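Local coordinates for protein aromatic-amino-acid:2-oxoglutarate transaminase (PDB 6HND) that probably catalyses the pyridoxal-phosphate-dependent transfer of amino groups from aromatic amino acids, and perhaps from 2-aminoadipate, to 2-oxo acids, at residues 187-192 with 486-491; 207-212 with 479-484; 250-255 with 281-286; 429-434 with 438-443. All coordinates share one frame; numbering follows the deposited sequence.

Contact 1: residues 187-192 with 486-491; sequences EEFTFS and SNFFRL. With PLP (pyridoxal-5'-phosphate), chain E.
Where the cofactor-binding sheet of this aminotransferase faces its small antiparallel sheet, Phe189 and Phe488 form a T-shaped (edge-to-face) aromatic pair. The ring centroids of Phe189 and Phe488 lie 4.9 Å apart with the planes turned by 75°, which identifies the geometry. Phe488 supplies the edge: its CE1 stands 3.7 Å above the Phe189 ring plane, over the centre, and its CZ comes to 3.7 Å from Phe189 CD1. A chi1 of 68° places Phe488 CG between its backbone N and carbonyl carbon and sends the ring edge-first at the face of Phe189, the two side chains coming from opposite directions. Ser486 joins at the rim, where its OG lies in the plane of the Phe189 ring, 3.7 Å from Phe189 CE1. This touch is packing, because OG is hydrogen-bonded to Ser482 O. No hydrogen bond links the two segments, and the 140 Å² buried between them is mainly aromatic. Two residues after Phe189, the loop delivers Phe191 to the cofactor. One face of that ring lies over the pyridine, with Phe191 CE2 only 3.3 Å from PLP C6, so the same short loop touches both sheet and coenzyme. Segment 187-192 runs from strand 183-187 toward helix 193-200, and Phe191 also rests on Tyr245 of strand 243-246. Beside the pair, Phe189 packs on Pro253 and Thr476 and Phe488 on Thr440 of strand 438-443, while Phe489 turns to helix 451-465.

Contact 2: residues 207-212 with 479-484; sequences PVKINF and LEFSKD
Phe481, the third residue of the short helix 479-482, makes the contact with Pro207 and Lys209. Leu479 comes first: its O accepts weak bonds from Ser482 N, at 3.2 Å, and from Lys483 N, and its side chain leans on Tyr473 and Leu452. Glu480 follows on the solvent side, where its OE2 forms a long salt bridge with Lys483 NZ at 3.8 Å. Then comes Phe481, whose backbone N is bonded to Asp478 OD1. Its CG is anti to the backbone N (chi1 -174°), which carries the ring toward strand 204-208. This strand is the outermost one, within the chain, of the seven-stranded mixed sheet that forms the core of the cofactor-binding domain, so the helix packs at the sheet margin. Pro207 lies over a face of the ring in a CH-pi contact: its CG is 3.7 Å from the Phe481 centroid and 14° off the ring normal, with Pro207 CB 3.7 Å from Phe481 CD2. Lys209 passes the far end of the ring at about a right angle. Lys209 CG lies 3.6 Å from Phe481 CZ, and the extended chain beyond it keeps Lys209 CE at 3.7 Å from the same atom, an apolar use of the methylenes. Ser482 comes next, with OG in the plane of the Phe481 ring at its edge and hydrogen-bonded to Glu188 OE1, while its O receives Ser486 OG. Lys483 touches Leu452 of helix 451-465.

Contact 3: residues 250-255 with 281-286; sequences GQNPTG and DPYGYL. With PLP (pyridoxal-5'-phosphate), chain E.
Tyr283, Gly250 and Asn252 carry this buried contact; Tyr283 and Asn252 also meet at the 3-oxygen of the pyridoxal ring. The Tyr283 ring is laid against the backbone of Gly250, whose O is 3.1 Å from Tyr283 CE1, a close approach met obliquely to the ring. Tyr283 OH is 3.3 Å from Gly250 O, at best a weak hydrogen bond, and 3.1 Å from PLP O3, to which it is hydrogen-bonded without the donor being settled. Asn252 reaches the same oxygen from the other segment: its ND2 donates to PLP O3 at 3.2 Å with an N-H...O angle of 145°. Asn252 CB lies 3.3 Å from Tyr283 OH, and CG anti to the backbone N (chi1 -179°) sends the amide on to the cofactor. The other end of the amide is satisfied too, as Asn252 OD1 accepts from Arg490 NH1. The loop behind is tied by Gln251 OE1, which takes both Thr254 N, at 2.9 Å, and Thr254 OG1. Pro282 adds CG against the pyridine, 3.7 Å from PLP C2. The loops follow strands 243-246 and 276-280, parallel neighbours in the large sheet, and helix 260-272 connects those strands as a beta-alpha-beta crossover.

Contact 4: residues 429-434 with 438-443; sequences DVIDPK and FVTFKI
Asp429 and Lys442 form an antiparallel hydrogen-bonded pair, Asp429 N giving to Lys442 O at 3.1 Å and Lys442 N to Asp429 O at 2.9 Å. Two residues on, Ile431 N reaches Thr440 O at 3.1 Å. Beyond this bond a water takes over, donating to Ile431 O at 2.9 Å and accepting from Thr440 N at 2.8 Å, so the two segments stay bridged past the end of strand 428-430. Between the Asp429-Lys442 pair and the Ile431-Thr440 bond, Val430 and Phe441 form a non-hydrogen-bonded pair, supplemented by a CA-H...O contact of 3.4 Å from Val430 CA to Thr440 O. Asp429 and Lys442 project from one face of the sheet, Val430 and Phe441 from the other. On the first face, Ile431 lies alongside Thr440, its CG1 3.8 Å from Thr440 CB. Lys442 bends at chi3 and brings its CE to a tight 3.4 Å from Ile431 CD1, while its NZ is bonded to Phe212 O. Thr440 OG1 is held by Thr254 O. Further along, Pro433 CB rests on Phe438 O, and Val430 packs on Ile417 and Phe418 of helix 392-418. At the start of strand 438-443, beside the hairpin's connection, the Phe438 ring touches PLP. The register is that of a two-stranded beta hairpin, at one margin of the four-stranded antiparallel sheet within this chain.

Contacts 3 and 4 come in series along the chain and are nested inside the loops closed by contacts 1 and 2, contact 2 lying within contact 1. Contacts 1 and 2 lie closest, with centres about 9 Å apart, where Glu188 bonds to Ile210 N and Ser482 OG. Contacts 1 and 4 share the small antiparallel sheet through adjacent strands 488-492 and 438-443. The centre of contact 3 is about 13 Å from those of contacts 1 and 4, joined by Arg490 with Asn252 and by Thr254 with Thr440. Contacts 1 and 3 touch PLP, as does Phe438 of contact 4. The small sheet is thereby packed against loops of the cofactor-binding sheet, while contact 2 lies away from that site.

Contact 1: residues 187-192 with 486-491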
# COMPACT_ATOMS: atom_id res chain seq x y z
N GLU B 187 -25.47 -3.17 2.23
CA GLU B 187 -26.15 -3.79 3.41
C GLU B 187 -26.23 -2.75 4.54
O GLU B 187 -25.21 -2.16 4.85
CB GLU B 187 -25.43 -5.08 3.81
CG GLU B 187 -25.55 -6.16 2.74
CD GLU B 187 -24.54 -7.28 2.77
OE1 GLU B 187 -23.42 -7.04 3.25
OE2 GLU B 187 -24.85 -8.37 2.21
N GLU B 188 -27.42 -2.57 5.11
CA GLU B 188 -27.76 -1.46 6.04
C GLU B 188 -26.85 -1.52 7.27
O GLU B 188 -26.59 -0.45 7.80
CB GLU B 188 -29.22 -1.49 6.48
CG GLU B 188 -29.63 -2.68 7.34
CD GLU B 188 -31.07 -2.58 7.82
OE1 GLU B 188 -31.54 -1.42 8.05
OE2 GLU B 188 -31.75 -3.66 7.98
N PHE B 189 -26.43 -2.72 7.70
CA PHE B 189 -25.29 -2.92 8.64
C PHE B 189 -24.16 -3.52 7.82
O PHE B 189 -24.42 -4.53 7.10
CB PHE B 189 -25.64 -3.79 9.85
CG PHE B 189 -26.83 -3.26 10.60
CD1 PHE B 189 -26.69 -2.28 11.55
CD2 PHE B 189 -28.11 -3.74 10.32
CE1 PHE B 189 -27.79 -1.76 12.21
CE2 PHE B 189 -29.21 -3.20 10.97
CZ PHE B 189 -29.05 -2.21 11.90
N THR B 190 -22.98 -2.90 7.90
CA THR B 190 -21.88 -3.22 6.97
C THR B 190 -20.51 -3.02 7.66
O THR B 190 -20.45 -2.61 8.85
CB THR B 190 -22.03 -2.40 5.69
OG1 THR B 190 -21.20 -2.94 4.65
CG2 THR B 190 -21.66 -0.94 5.88
N PHE B 191 -19.47 -3.36 6.91
CA PHE B 191 -18.07 -2.97 7.15
C PHE B 191 -17.95 -1.48 6.83
O PHE B 191 -17.71 -1.11 5.67
CB PHE B 191 -17.15 -3.90 6.36
CG PHE B 191 -15.69 -3.66 6.58
CD1 PHE B 191 -15.14 -3.88 7.83
CD2 PHE B 191 -14.88 -3.20 5.56
CE1 PHE B 191 -13.79 -3.64 8.05
CE2 PHE B 191 -13.53 -2.97 5.78
CZ PHE B 191 -12.99 -3.19 7.03
N SER B 192 -18.16 -0.66 7.86
CA SER B 192 -18.09 0.83 7.89
C SER B 192 -16.98 1.41 7.01
O SER B 192 -17.22 2.37 6.29
CB SER B 192 -17.94 1.33 9.32
OG SER B 192 -19.16 1.17 10.01
N SER B 486 -31.42 -1.77 15.21
CA SER B 486 -30.09 -1.45 15.79
C SER B 486 -29.98 -2.05 17.19
O SER B 486 -28.92 -1.83 17.82
CB SER B 486 -29.85 0.02 15.83
OG SER B 486 -29.64 0.50 14.52
N ASN B 487 -31.00 -2.80 17.62
CA ASN B 487 -31.07 -3.39 18.99
C ASN B 487 -30.18 -4.64 19.08
O ASN B 487 -30.66 -5.71 19.46
CB ASN B 487 -32.51 -3.69 19.40
CG ASN B 487 -33.22 -4.63 18.45
OD1 ASN B 487 -33.04 -4.54 17.22
ND2 ASN B 487 -33.99 -5.55 19.02
N PHE B 488 -28.89 -4.52 18.77
CA PHE B 488 -27.98 -5.69 18.89
C PHE B 488 -26.56 -5.21 19.12
O PHE B 488 -26.23 -4.10 18.72
CB PHE B 488 -28.06 -6.62 17.67
CG PHE B 488 -27.52 -6.07 16.37
CD1 PHE B 488 -28.35 -5.37 15.51
CD2 PHE B 488 -26.22 -6.32 15.98
CE1 PHE B 488 -27.87 -4.93 14.28
CE2 PHE B 488 -25.73 -5.84 14.78
CZ PHE B 488 -26.55 -5.13 13.93
N PHE B 489 -25.75 -6.08 19.72
CA PHE B 489 -24.28 -5.95 19.76
C PHE B 489 -23.68 -7.04 18.87
O PHE B 489 -24.22 -8.15 18.83
CB PHE B 489 -23.78 -6.08 21.19
CG PHE B 489 -24.32 -5.04 22.12
CD1 PHE B 489 -23.88 -3.73 22.05
CD2 PHE B 489 -25.24 -5.40 23.10
CE1 PHE B 489 -24.39 -2.77 22.92
CE2 PHE B 489 -25.77 -4.43 23.95
CZ PHE B 489 -25.34 -3.12 23.85
N ARG B 490 -22.61 -6.69 18.15
CA ARG B 490 -21.78 -7.67 17.42
C ARG B 490 -20.75 -8.19 18.41
O ARG B 490 -20.07 -7.35 19.04
CB ARG B 490 -21.05 -7.05 16.22
CG ARG B 490 -20.29 -8.07 15.37
CD ARG B 490 -19.36 -7.39 14.39
NE ARG B 490 -18.17 -6.91 15.07
CZ ARG B 490 -17.18 -6.27 14.50
NH1 ARG B 490 -17.20 -6.02 13.20
NH2 ARG B 490 -16.16 -5.86 15.23
N LEU B 491 -20.60 -9.51 18.45
CA LEU B 491 -19.61 -10.19 19.33
C LEU B 491 -18.59 -10.85 18.43
O LEU B 491 -19.01 -11.41 17.41
CB LEU B 491 -20.33 -11.24 20.18
CG LEU B 491 -21.61 -10.77 20.87
CD1 LEU B 491 -22.25 -11.94 21.59
CD2 LEU B 491 -21.30 -9.64 21.84
N1 PLP E . -14.32 -6.63 5.10
C2 PLP E . -14.83 -7.31 6.12
C2A PLP E . -16.25 -7.75 6.00
C3 PLP E . -14.04 -7.62 7.26
O3 PLP E . -14.59 -8.32 8.29
C4 PLP E . -12.69 -7.18 7.31
C4A PLP E . -11.83 -7.58 8.45
C5 PLP E . -12.18 -6.47 6.20
C6 PLP E . -13.03 -6.22 5.15
C5A PLP E . -10.80 -5.87 6.16
O4P PLP E . -9.71 -6.81 5.94
P PLP E . -8.20 -6.26 5.77
O1P PLP E . -8.29 -4.94 5.01
O2P PLP E . -7.55 -7.43 5.03
O3P PLP E . -7.65 -6.06 7.15

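Contact 2: residues 207-212 with 479-484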
# COMPACT_ATOMS: atom_id res chain seq x y z
N PRO B 207 -28.85 2.18 1.71
CA PRO B 207 -28.92 1.01 2.57
C PRO B 207 -29.94 -0.03 2.08
O PRO B 207 -30.99 0.34 1.65
CB PRO B 207 -29.35 1.63 3.91
CG PRO B 207 -30.21 2.80 3.50
CD PRO B 207 -29.52 3.35 2.28
N VAL B 208 -29.58 -1.30 2.16
CA VAL B 208 -30.42 -2.47 1.78
C VAL B 208 -30.76 -3.20 3.08
O VAL B 208 -29.81 -3.69 3.75
CB VAL B 208 -29.69 -3.39 0.78
CG1 VAL B 208 -30.33 -4.76 0.67
CG2 VAL B 208 -29.56 -2.77 -0.61
N LYS B 209 -32.04 -3.28 3.44
CA LYS B 209 -32.50 -3.84 4.74
C LYS B 209 -32.03 -5.29 4.90
O LYS B 209 -31.98 -6.04 3.92
CB LYS B 209 -34.02 -3.79 4.89
CG LYS B 209 -34.65 -2.41 4.82
CD LYS B 209 -36.08 -2.34 5.33
CE LYS B 209 -36.78 -1.04 4.96
NZ LYS B 209 -38.10 -0.95 5.62
N ILE B 210 -31.65 -5.64 6.12
CA ILE B 210 -31.28 -7.02 6.51
C ILE B 210 -32.46 -7.61 7.25
O ILE B 210 -33.04 -6.92 8.10
CB ILE B 210 -30.01 -7.00 7.35
CG1 ILE B 210 -28.78 -6.84 6.45
CG2 ILE B 210 -29.94 -8.26 8.21
CD1 ILE B 210 -27.54 -6.52 7.22
N ASN B 211 -32.83 -8.83 6.90
CA ASN B 211 -33.84 -9.63 7.62
C ASN B 211 -33.12 -10.27 8.83
O ASN B 211 -32.11 -10.93 8.61
CB ASN B 211 -34.50 -10.59 6.63
CG ASN B 211 -35.29 -11.70 7.30
OD1 ASN B 211 -35.83 -11.50 8.38
ND2 ASN B 211 -35.35 -12.86 6.66
N PHE B 212 -33.66 -10.12 10.05
CA PHE B 212 -33.05 -10.58 11.32
C PHE B 212 -33.72 -11.85 11.87
O PHE B 212 -33.34 -12.26 12.98
CB PHE B 212 -33.09 -9.44 12.34
CG PHE B 212 -31.96 -8.46 12.14
CD1 PHE B 212 -32.10 -7.37 11.29
CD2 PHE B 212 -30.74 -8.66 12.76
CE1 PHE B 212 -31.05 -6.47 11.12
CE2 PHE B 212 -29.68 -7.78 12.55
CZ PHE B 212 -29.84 -6.69 11.73
N LEU B 479 -28.19 5.84 9.97
CA LEU B 479 -28.63 5.57 11.35
C LEU B 479 -30.15 5.67 11.44
O LEU B 479 -30.75 4.74 11.99
CB LEU B 479 -27.92 6.56 12.28
CG LEU B 479 -28.10 6.28 13.77
CD1 LEU B 479 -27.99 4.79 14.07
CD2 LEU B 479 -27.10 7.08 14.60
N GLU B 480 -30.76 6.74 10.92
CA GLU B 480 -32.24 6.93 10.99
C GLU B 480 -32.91 5.73 10.32
O GLU B 480 -33.85 5.14 10.90
CB GLU B 480 -32.67 8.25 10.33
CG GLU B 480 -32.98 9.36 11.33
CD GLU B 480 -34.11 9.02 12.31
OE1 GLU B 480 -33.89 9.21 13.52
OE2 GLU B 480 -35.18 8.52 11.86
N PHE B 481 -32.41 5.35 9.15
CA PHE B 481 -33.01 4.24 8.38
C PHE B 481 -33.05 2.96 9.22
O PHE B 481 -34.08 2.29 9.18
CB PHE B 481 -32.18 3.98 7.13
CG PHE B 481 -32.78 2.96 6.20
CD1 PHE B 481 -33.79 3.32 5.30
CD2 PHE B 481 -32.31 1.65 6.19
CE1 PHE B 481 -34.31 2.38 4.42
CE2 PHE B 481 -32.81 0.73 5.29
CZ PHE B 481 -33.81 1.09 4.40
N SER B 482 -31.95 2.63 9.91
CA SER B 482 -31.71 1.31 10.54
C SER B 482 -31.98 1.30 12.06
O SER B 482 -31.86 0.25 12.67
CB SER B 482 -30.31 0.90 10.21
OG SER B 482 -30.17 0.86 8.81
N LYS B 483 -32.35 2.43 12.63
CA LYS B 483 -32.66 2.67 14.07
C LYS B 483 -33.37 1.45 14.67
O LYS B 483 -32.89 0.92 15.71
CB LYS B 483 -33.58 3.90 14.20
CG LYS B 483 -33.21 4.92 15.26
CD LYS B 483 -34.38 5.81 15.70
CE LYS B 483 -35.11 6.50 14.57
NZ LYS B 483 -36.38 5.82 14.24
N ASP B 484 -34.50 1.06 14.07
CA ASP B 484 -35.43 0.06 14.65
C ASP B 484 -34.80 -1.34 14.67
O ASP B 484 -35.30 -2.14 15.43
CB ASP B 484 -36.75 -0.00 13.91
CG ASP B 484 -37.61 1.23 14.14
OD1 ASP B 484 -37.47 1.85 15.23
OD2 ASP B 484 -38.40 1.55 13.23

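Contact 3: residues 250-255 with 281-286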
# COMPACT_ATOMS: atom_id res chain seq x y z
N GLY B 250 -20.92 -14.98 6.18
CA GLY B 250 -20.48 -14.42 7.48
C GLY B 250 -20.54 -12.90 7.46
O GLY B 250 -19.55 -12.26 7.79
N GLN B 251 -21.68 -12.36 7.02
CA GLN B 251 -21.94 -10.91 6.88
C GLN B 251 -21.36 -10.19 8.10
O GLN B 251 -21.61 -10.63 9.20
CB GLN B 251 -23.45 -10.67 6.70
CG GLN B 251 -23.83 -9.37 5.98
CD GLN B 251 -23.85 -8.17 6.88
OE1 GLN B 251 -24.04 -8.31 8.08
NE2 GLN B 251 -23.67 -6.98 6.31
N ASN B 252 -20.58 -9.13 7.88
CA ASN B 252 -20.11 -8.24 8.97
C ASN B 252 -21.03 -7.03 9.05
O ASN B 252 -21.02 -6.22 8.14
CB ASN B 252 -18.66 -7.86 8.76
CG ASN B 252 -18.14 -6.99 9.87
OD1 ASN B 252 -18.90 -6.69 10.78
ND2 ASN B 252 -16.87 -6.58 9.78
N PRO B 253 -21.82 -6.82 10.13
CA PRO B 253 -21.70 -7.56 11.39
C PRO B 253 -22.55 -8.80 11.65
O PRO B 253 -22.23 -9.49 12.56
CB PRO B 253 -22.20 -6.51 12.39
CG PRO B 253 -23.33 -5.81 11.65
CD PRO B 253 -22.83 -5.74 10.22
N THR B 254 -23.61 -9.05 10.90
CA THR B 254 -24.78 -9.85 11.36
C THR B 254 -24.47 -11.34 11.45
O THR B 254 -25.21 -12.02 12.12
CB THR B 254 -26.04 -9.60 10.52
OG1 THR B 254 -25.81 -10.04 9.18
CG2 THR B 254 -26.45 -8.14 10.53
N GLY B 255 -23.44 -11.83 10.76
CA GLY B 255 -23.04 -13.25 10.72
C GLY B 255 -23.85 -14.08 9.73
O GLY B 255 -23.55 -15.26 9.62
N ASP B 281 -15.27 -11.45 0.94
CA ASP B 281 -15.28 -12.76 1.62
C ASP B 281 -13.97 -12.96 2.39
O ASP B 281 -13.16 -13.81 2.04
CB ASP B 281 -15.51 -13.90 0.63
CG ASP B 281 -15.91 -15.18 1.34
OD1 ASP B 281 -16.75 -15.07 2.28
OD2 ASP B 281 -15.35 -16.27 1.00
N PRO B 282 -13.73 -12.22 3.49
CA PRO B 282 -12.55 -12.44 4.32
C PRO B 282 -12.50 -13.73 5.17
O PRO B 282 -11.41 -14.14 5.49
CB PRO B 282 -12.53 -11.19 5.20
CG PRO B 282 -13.99 -10.79 5.29
CD PRO B 282 -14.58 -11.12 3.95
N TYR B 283 -13.62 -14.38 5.47
CA TYR B 283 -13.63 -15.60 6.35
C TYR B 283 -14.73 -16.59 5.96
O TYR B 283 -15.10 -17.41 6.83
CB TYR B 283 -13.77 -15.20 7.82
CG TYR B 283 -14.59 -13.95 7.99
CD1 TYR B 283 -15.81 -13.86 7.36
CD2 TYR B 283 -14.11 -12.85 8.69
CE1 TYR B 283 -16.55 -12.70 7.43
CE2 TYR B 283 -14.83 -11.67 8.74
CZ TYR B 283 -16.05 -11.60 8.09
OH TYR B 283 -16.84 -10.49 8.13
N GLY B 284 -15.19 -16.58 4.70
CA GLY B 284 -16.19 -17.52 4.18
C GLY B 284 -15.65 -18.93 4.13
O GLY B 284 -16.43 -19.87 3.92
N TYR B 285 -14.33 -19.09 4.28
CA TYR B 285 -13.70 -20.43 4.31
C TYR B 285 -13.89 -21.03 5.71
O TYR B 285 -13.86 -22.26 5.83
CB TYR B 285 -12.23 -20.40 3.89
CG TYR B 285 -12.03 -19.93 2.48
CD1 TYR B 285 -12.40 -20.74 1.43
CD2 TYR B 285 -11.49 -18.69 2.18
CE1 TYR B 285 -12.24 -20.34 0.12
CE2 TYR B 285 -11.32 -18.28 0.86
CZ TYR B 285 -11.71 -19.11 -0.17
OH TYR B 285 -11.60 -18.76 -1.48
N LEU B 286 -14.11 -20.18 6.72
CA LEU B 286 -14.33 -20.63 8.12
C LEU B 286 -15.81 -20.98 8.30
O LEU B 286 -16.54 -20.19 8.89
CB LEU B 286 -13.86 -19.53 9.07
CG LEU B 286 -12.41 -19.09 8.85
CD1 LEU B 286 -12.08 -17.88 9.72
CD2 LEU B 286 -11.43 -20.23 9.10
N1 PLP E . -14.32 -6.63 5.10
C2 PLP E . -14.83 -7.31 6.12
C2A PLP E . -16.25 -7.75 6.00
C3 PLP E . -14.04 -7.62 7.26
O3 PLP E . -14.59 -8.32 8.29
C4 PLP E . -12.69 -7.18 7.31
C4A PLP E . -11.83 -7.58 8.45
C5 PLP E . -12.18 -6.47 6.20
C6 PLP E . -13.03 -6.22 5.15
C5A PLP E . -10.80 -5.87 6.16
O4P PLP E . -9.71 -6.81 5.94
P PLP E . -8.20 -6.26 5.77
O1P PLP E . -8.29 -4.94 5.01
O2P PLP E . -7.55 -7.43 5.03
O3P PLP E . -7.65 -6.06 7.15

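Contact 4: residues 429-434 with 438-443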
# COMPACT_ATOMS: atom_id res chain seq x y z
N ASP B 429 -31.12 -12.75 22.71
CA ASP B 429 -31.13 -13.91 21.79
C ASP B 429 -29.86 -13.80 20.98
O ASP B 429 -29.19 -12.74 21.08
CB ASP B 429 -32.37 -13.93 20.90
CG ASP B 429 -32.73 -15.32 20.38
OD1 ASP B 429 -31.91 -16.23 20.50
OD2 ASP B 429 -33.84 -15.47 19.86
N VAL B 430 -29.54 -14.85 20.23
CA VAL B 430 -28.33 -14.95 19.39
C VAL B 430 -28.75 -15.54 18.05
O VAL B 430 -29.54 -16.51 18.07
CB VAL B 430 -27.27 -15.84 20.05
CG1 VAL B 430 -25.92 -15.18 20.01
CG2 VAL B 430 -27.63 -16.17 21.49
N ILE B 431 -28.27 -14.96 16.96
CA ILE B 431 -28.19 -15.63 15.64
C ILE B 431 -26.99 -16.59 15.66
O ILE B 431 -25.90 -16.12 15.99
CB ILE B 431 -28.07 -14.62 14.49
CG1 ILE B 431 -29.10 -13.48 14.60
CG2 ILE B 431 -28.17 -15.35 13.16
CD1 ILE B 431 -30.54 -13.95 14.69
N ASP B 432 -27.22 -17.85 15.31
CA ASP B 432 -26.18 -18.87 15.03
C ASP B 432 -25.53 -18.55 13.68
O ASP B 432 -26.14 -18.75 12.63
CB ASP B 432 -26.79 -20.28 15.07
CG ASP B 432 -25.77 -21.39 15.24
OD1 ASP B 432 -24.57 -21.09 15.47
OD2 ASP B 432 -26.17 -22.57 15.12
N PRO B 433 -24.28 -18.02 13.64
CA PRO B 433 -23.58 -17.76 12.38
C PRO B 433 -23.13 -19.05 11.70
O PRO B 433 -22.75 -19.97 12.39
CB PRO B 433 -22.34 -16.98 12.82
CG PRO B 433 -22.05 -17.56 14.21
CD PRO B 433 -23.43 -17.73 14.81
N LYS B 434 -23.19 -19.07 10.36
CA LYS B 434 -22.83 -20.23 9.51
C LYS B 434 -21.38 -20.12 9.09
O LYS B 434 -20.85 -21.15 8.59
CB LYS B 434 -23.74 -20.30 8.29
CG LYS B 434 -25.20 -20.55 8.61
CD LYS B 434 -25.95 -21.24 7.50
CE LYS B 434 -27.31 -20.64 7.19
NZ LYS B 434 -28.00 -20.10 8.37
N PHE B 438 -18.07 -13.60 13.84
CA PHE B 438 -19.03 -12.62 14.43
C PHE B 438 -20.36 -13.30 14.82
O PHE B 438 -20.84 -14.20 14.13
CB PHE B 438 -19.26 -11.43 13.49
CG PHE B 438 -18.02 -10.62 13.19
CD1 PHE B 438 -17.23 -10.13 14.22
CD2 PHE B 438 -17.66 -10.33 11.89
CE1 PHE B 438 -16.09 -9.41 13.94
CE2 PHE B 438 -16.51 -9.62 11.61
CZ PHE B 438 -15.72 -9.17 12.63
N VAL B 439 -20.92 -12.85 15.95
CA VAL B 439 -22.26 -13.23 16.48
C VAL B 439 -23.12 -11.97 16.61
O VAL B 439 -22.68 -11.03 17.31
CB VAL B 439 -22.16 -13.94 17.83
CG1 VAL B 439 -23.55 -14.28 18.34
CG2 VAL B 439 -21.32 -15.19 17.75
N THR B 440 -24.31 -11.97 16.01
CA THR B 440 -25.38 -11.00 16.36
C THR B 440 -26.01 -11.39 17.71
O THR B 440 -26.59 -12.52 17.85
CB THR B 440 -26.46 -10.85 15.28
OG1 THR B 440 -25.84 -10.37 14.09
CG2 THR B 440 -27.55 -9.88 15.68
N PHE B 441 -25.91 -10.46 18.65
CA PHE B 441 -26.45 -10.59 20.03
C PHE B 441 -27.58 -9.58 20.15
O PHE B 441 -27.29 -8.37 20.27
CB PHE B 441 -25.34 -10.36 21.05
CG PHE B 441 -25.72 -10.57 22.48
CD1 PHE B 441 -25.87 -11.85 22.99
CD2 PHE B 441 -25.84 -9.50 23.35
CE1 PHE B 441 -26.18 -12.04 24.33
CE2 PHE B 441 -26.17 -9.69 24.69
CZ PHE B 441 -26.30 -10.97 25.18
N LYS B 442 -28.81 -10.08 20.08
CA LYS B 442 -30.05 -9.28 20.09
C LYS B 442 -30.44 -8.94 21.52
O LYS B 442 -30.27 -9.77 22.43
CB LYS B 442 -31.14 -10.06 19.35
CG LYS B 442 -30.92 -10.15 17.85
CD LYS B 442 -32.15 -10.52 17.06
CE LYS B 442 -32.28 -12.02 16.87
NZ LYS B 442 -33.16 -12.35 15.73
N ILE B 443 -30.91 -7.71 21.70
CA ILE B 443 -31.47 -7.17 22.96
C ILE B 443 -32.96 -6.96 22.71
O ILE B 443 -33.29 -6.06 21.89
CB ILE B 443 -30.77 -5.85 23.32
CG1 ILE B 443 -29.24 -5.95 23.24
CG2 ILE B 443 -31.27 -5.36 24.66
CD1 ILE B 443 -28.63 -7.08 24.05
O HOH W 1 -24.64 -14.15 14.35